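PDB 5FP1: probable TonB-dependent siderophore receptor PiuA, which probably takes part in the first step of iron uptake across the outer membrane by binding iron-chelating siderophores, and may bind ferric enterobactin with micromolar affinity. Local coordinates for residues R262-Q267 and K296-W301. Numbering follows the deposited sequence.
Sequences RDFQKQ and KNDYVW
K296 O receives a CA-H...O contact from Q267 CA, 3.4 Å away. Next, N297 OD1 takes two amide donors. Q265 NE2 gives the stronger bond, 3.0 Å to N297 OD1, on a lone pair and with the two amides nearly coplanar. Q267 NE2 adds a weak bond to the same oxygen, and its amide stands 79° from that of N297. Both glutamines also reach the plug: Q265 NE2 gives a bond to N81 OD1, and N108 N gives one to Q267 OE1.

D298 pairs with K266 through two backbone bonds, the shorter 2.8 Å from K266 N to D298 O. A chi1 of -174° swings the carboxylate of D298 to the edge of the F264 ring, nearly perpendicular to it. D298 OD1 is 3.5 Å from F264 CE1.

F264 to Q267 and K296 to W301 belong to one antiparallel hairpin, strands 264-279 and 284-304, in the barrel of this TonB-dependent receptor; R262 and D263 lead into the first strand. Side chains alternate between its faces: F264, K266, D298 and V300 on one, Q265, Q267, N297 and Y299 on the other.

Y299 lies alongside Q265, with Y299 CD2 3.5 Å from Q265 NE2. Y299 OH is hydrogen-bonded to W501, and D298 OD1 to Y365 OH.

V300 and F264 exchange two backbone bonds, each 2.9 Å between N and O. V300 CG2 packs on F264 CE2 at 3.6 Å, while CG1 meets D263 OD1. R262 forms a salt bridge to D263 OD1, gripping that one oxygen side-on with NE and NH2. Finally, the backbone of W301 passes beside the D263 carboxylate, whose OD2 is hydrogen-bonded to T302 OG1.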
ATOM      1  N   ARG A 262     -11.051  12.977  21.994  1.00 18.59           N
ATOM      2  CA  ARG A 262     -12.096  12.133  21.386  1.00 17.54           C
ATOM      3  C   ARG A 262     -11.522  11.030  20.468  1.00 17.93           C
ATOM      4  O   ARG A 262     -11.988   9.887  20.469  1.00 18.77           O
ATOM      5  CB  ARG A 262     -13.015  12.994  20.546  1.00 18.88           C
ATOM      6  CG  ARG A 262     -14.231  12.265  20.014  1.00 17.37           C
ATOM      7  CD  ARG A 262     -14.947  13.054  18.954  1.00 20.59           C
ATOM      8  NE  ARG A 262     -14.190  13.172  17.712  1.00 16.31           N
ATOM      9  CZ  ARG A 262     -14.600  13.832  16.631  1.00 17.35           C
ATOM     10  NH1 ARG A 262     -15.761  14.479  16.625  1.00 18.86           N
ATOM     11  NH2 ARG A 262     -13.848  13.838  15.539  1.00 16.75           N
ATOM     12  N   ASP A 263     -10.557  11.423  19.651  1.00 16.24           N
ATOM     13  CA  ASP A 263     -10.078  10.627  18.521  1.00 17.58           C
ATOM     14  C   ASP A 263      -9.063   9.591  19.006  1.00 19.67           C
ATOM     15  O   ASP A 263      -8.357   9.811  19.993  1.00 20.46           O
ATOM     16  CB  ASP A 263      -9.377  11.518  17.497  1.00 16.12           C
ATOM     17  CG  ASP A 263     -10.311  12.530  16.817  1.00 18.09           C
ATOM     18  OD1 ASP A 263     -11.563  12.413  16.881  1.00 17.36           O
ATOM     19  OD2 ASP A 263      -9.751  13.424  16.156  1.00 15.78           O
ATOM     20  N   PHE A 264      -8.976   8.475  18.307  1.00 17.07           N
ATOM     21  CA  PHE A 264      -8.012   7.427  18.660  1.00 16.19           C
ATOM     22  C   PHE A 264      -7.939   6.447  17.501  1.00 14.86           C
ATOM     23  O   PHE A 264      -8.827   6.402  16.652  1.00 14.53           O
ATOM     24  CB  PHE A 264      -8.418   6.677  19.949  1.00 18.18           C
ATOM     25  CG  PHE A 264      -9.760   5.983  19.838  1.00 17.55           C
ATOM     26  CD1 PHE A 264      -9.852   4.677  19.362  1.00 21.04           C
ATOM     27  CD2 PHE A 264     -10.918   6.645  20.172  1.00 18.98           C
ATOM     28  CE1 PHE A 264     -11.092   4.067  19.205  1.00 19.98           C
ATOM     29  CE2 PHE A 264     -12.147   6.025  20.057  1.00 20.18           C
ATOM     30  CZ  PHE A 264     -12.232   4.749  19.555  1.00 20.11           C
ATOM     31  N   GLN A 265      -6.896   5.637  17.487  1.00 14.51           N
ATOM     32  CA  GLN A 265      -6.873   4.498  16.588  1.00 16.08           C
ATOM     33  C   GLN A 265      -6.029   3.414  17.180  1.00 15.68           C
ATOM     34  O   GLN A 265      -4.887   3.643  17.578  1.00 15.49           O
ATOM     35  CB  GLN A 265      -6.338   4.887  15.201  1.00 16.97           C
ATOM     36  CG  GLN A 265      -6.266   3.730  14.196  1.00 17.49           C
ATOM     37  CD  GLN A 265      -6.391   4.211  12.749  1.00 20.87           C
ATOM     38  OE1 GLN A 265      -5.944   5.312  12.411  1.00 20.49           O
ATOM     39  NE2 GLN A 265      -7.041   3.393  11.893  1.00 15.49           N
ATOM     40  N   LYS A 266      -6.600   2.228  17.209  1.00 15.04           N
ATOM     41  CA  LYS A 266      -5.923   1.053  17.709  1.00 16.07           C
ATOM     42  C   LYS A 266      -6.038  -0.077  16.691  1.00 14.86           C
ATOM     43  O   LYS A 266      -7.136  -0.497  16.313  1.00 17.20           O
ATOM     44  CB  LYS A 266      -6.575   0.614  19.024  1.00 19.11           C
ATOM     45  CG  LYS A 266      -6.406   1.626  20.153  1.00 25.31           C
ATOM     46  CD  LYS A 266      -7.421   1.393  21.272  1.00 32.00           C
ATOM     47  CE  LYS A 266      -7.159   2.346  22.429  1.00 44.85           C
ATOM     48  NZ  LYS A 266      -8.042   2.056  23.594  1.00 59.86           N
ATOM     49  N   GLN A 267      -4.894  -0.522  16.199  1.00 14.70           N
ATOM     50  CA  GLN A 267      -4.850  -1.634  15.282  1.00 15.85           C
ATOM     51  C   GLN A 267      -4.164  -2.790  15.975  1.00 18.39           C
ATOM     52  O   GLN A 267      -3.210  -2.607  16.746  1.00 17.55           O
ATOM     53  CB  GLN A 267      -4.091  -1.231  14.009  1.00 17.59           C
ATOM     54  CG  GLN A 267      -4.704  -0.025  13.304  1.00 18.92           C
ATOM     55  CD  GLN A 267      -4.149   0.227  11.922  1.00 19.89           C
ATOM     56  OE1 GLN A 267      -3.000  -0.088  11.621  1.00 19.87           O
ATOM     57  NE2 GLN A 267      -4.968   0.802  11.067  1.00 22.69           N
ATOM     58  N   LYS A 296      -7.615  -6.426  13.506  1.00 17.74           N
ATOM     59  CA  LYS A 296      -8.570  -5.536  14.158  1.00 17.85           C
ATOM     60  C   LYS A 296      -8.222  -4.083  13.929  1.00 16.39           C
ATOM     61  O   LYS A 296      -7.058  -3.720  13.869  1.00 16.36           O
ATOM     62  CB  LYS A 296      -8.610  -5.821  15.669  1.00 19.58           C
ATOM     63  CG  LYS A 296      -8.947  -7.275  15.955  1.00 26.09           C
ATOM     64  CD  LYS A 296      -8.956  -7.624  17.443  1.00 33.24           C
ATOM     65  CE  LYS A 296     -10.099  -6.928  18.148  1.00 45.98           C
ATOM     66  NZ  LYS A 296     -10.551  -7.702  19.341  1.00 68.16           N
ATOM     67  N   ASN A 297      -9.253  -3.253  13.811  1.00 14.91           N
ATOM     68  CA  ASN A 297      -9.092  -1.835  13.620  1.00 14.88           C
ATOM     69  C   ASN A 297     -10.219  -1.158  14.372  1.00 17.28           C
ATOM     70  O   ASN A 297     -11.392  -1.551  14.250  1.00 18.87           O
ATOM     71  CB  ASN A 297      -9.143  -1.533  12.102  1.00 15.63           C
ATOM     72  CG  ASN A 297      -8.644  -0.149  11.722  1.00 17.88           C
ATOM     73  OD1 ASN A 297      -7.973   0.575  12.493  1.00 15.46           O
ATOM     74  ND2 ASN A 297      -8.941   0.222  10.464  1.00 19.97           N
ATOM     75  N   ASP A 298      -9.879  -0.146  15.151  1.00 15.74           N
ATOM     76  CA  ASP A 298     -10.844   0.528  16.012  1.00 16.80           C
ATOM     77  C   ASP A 298     -10.432   1.988  16.033  1.00 17.80           C
ATOM     78  O   ASP A 298      -9.346   2.310  16.511  1.00 16.95           O
ATOM     79  CB  ASP A 298     -10.784  -0.090  17.421  1.00 18.75           C
ATOM     80  CG  ASP A 298     -11.840   0.447  18.361  1.00 23.15           C
ATOM     81  OD1 ASP A 298     -12.728   1.207  17.952  1.00 19.74           O
ATOM     82  OD2 ASP A 298     -11.788   0.093  19.549  1.00 25.29           O
ATOM     83  N   TYR A 299     -11.243   2.854  15.439  1.00 15.06           N
ATOM     84  CA  TYR A 299     -10.837   4.220  15.252  1.00 15.71           C
ATOM     85  C   TYR A 299     -11.955   5.251  15.239  1.00 15.68           C
ATOM     86  O   TYR A 299     -13.113   4.968  14.873  1.00 15.98           O
ATOM     87  CB  TYR A 299      -9.989   4.377  13.985  1.00 16.89           C
ATOM     88  CG  TYR A 299     -10.721   4.194  12.681  1.00 17.26           C
ATOM     89  CD1 TYR A 299     -11.554   5.185  12.171  1.00 18.09           C
ATOM     90  CD2 TYR A 299     -10.547   3.043  11.930  1.00 16.66           C
ATOM     91  CE1 TYR A 299     -12.201   5.029  10.954  1.00 14.88           C
ATOM     92  CE2 TYR A 299     -11.210   2.869  10.721  1.00 18.07           C
ATOM     93  CZ  TYR A 299     -12.036   3.862  10.235  1.00 18.11           C
ATOM     94  OH  TYR A 299     -12.703   3.652   9.040  1.00 17.70           O
ATOM     95  N   VAL A 300     -11.561   6.445  15.652  1.00 16.07           N
ATOM     96  CA  VAL A 300     -12.334   7.682  15.527  1.00 15.47           C
ATOM     97  C   VAL A 300     -11.363   8.774  15.106  1.00 15.32           C
ATOM     98  O   VAL A 300     -10.351   9.008  15.784  1.00 15.11           O
ATOM     99  CB  VAL A 300     -12.968   8.109  16.878  1.00 17.41           C
ATOM    100  CG1 VAL A 300     -13.526   9.526  16.777  1.00 19.82           C
ATOM    101  CG2 VAL A 300     -14.064   7.136  17.270  1.00 19.24           C
ATOM    102  N   TRP A 301     -11.607   9.415  13.977  1.00 14.57           N
ATOM    103  CA  TRP A 301     -10.739  10.499  13.528  1.00 16.14           C
ATOM    104  C   TRP A 301     -11.557  11.626  12.899  1.00 16.09           C
ATOM    105  O   TRP A 301     -12.764  11.467  12.610  1.00 15.89           O
ATOM    106  CB  TRP A 301      -9.595  10.020  12.600  1.00 16.25           C
ATOM    107  CG  TRP A 301     -10.051   9.496  11.351  1.00 17.58           C
ATOM    108  CD1 TRP A 301     -10.431   8.195  11.091  1.00 17.98           C
ATOM    109  CD2 TRP A 301     -10.253  10.225  10.123  1.00 18.63           C
ATOM    110  NE1 TRP A 301     -10.868   8.092   9.795  1.00 18.34           N
ATOM    111  CE2 TRP A 301     -10.759   9.314   9.178  1.00 19.74           C
ATOM    112  CE3 TRP A 301     -10.072  11.561   9.745  1.00 21.07           C
ATOM    113  CZ2 TRP A 301     -11.075   9.694   7.861  1.00 20.08           C
ATOM    114  CZ3 TRP A 301     -10.374  11.932   8.444  1.00 21.60           C
ATOM    115  CH2 TRP A 301     -10.886  11.011   7.525  1.00 25.73           C
TER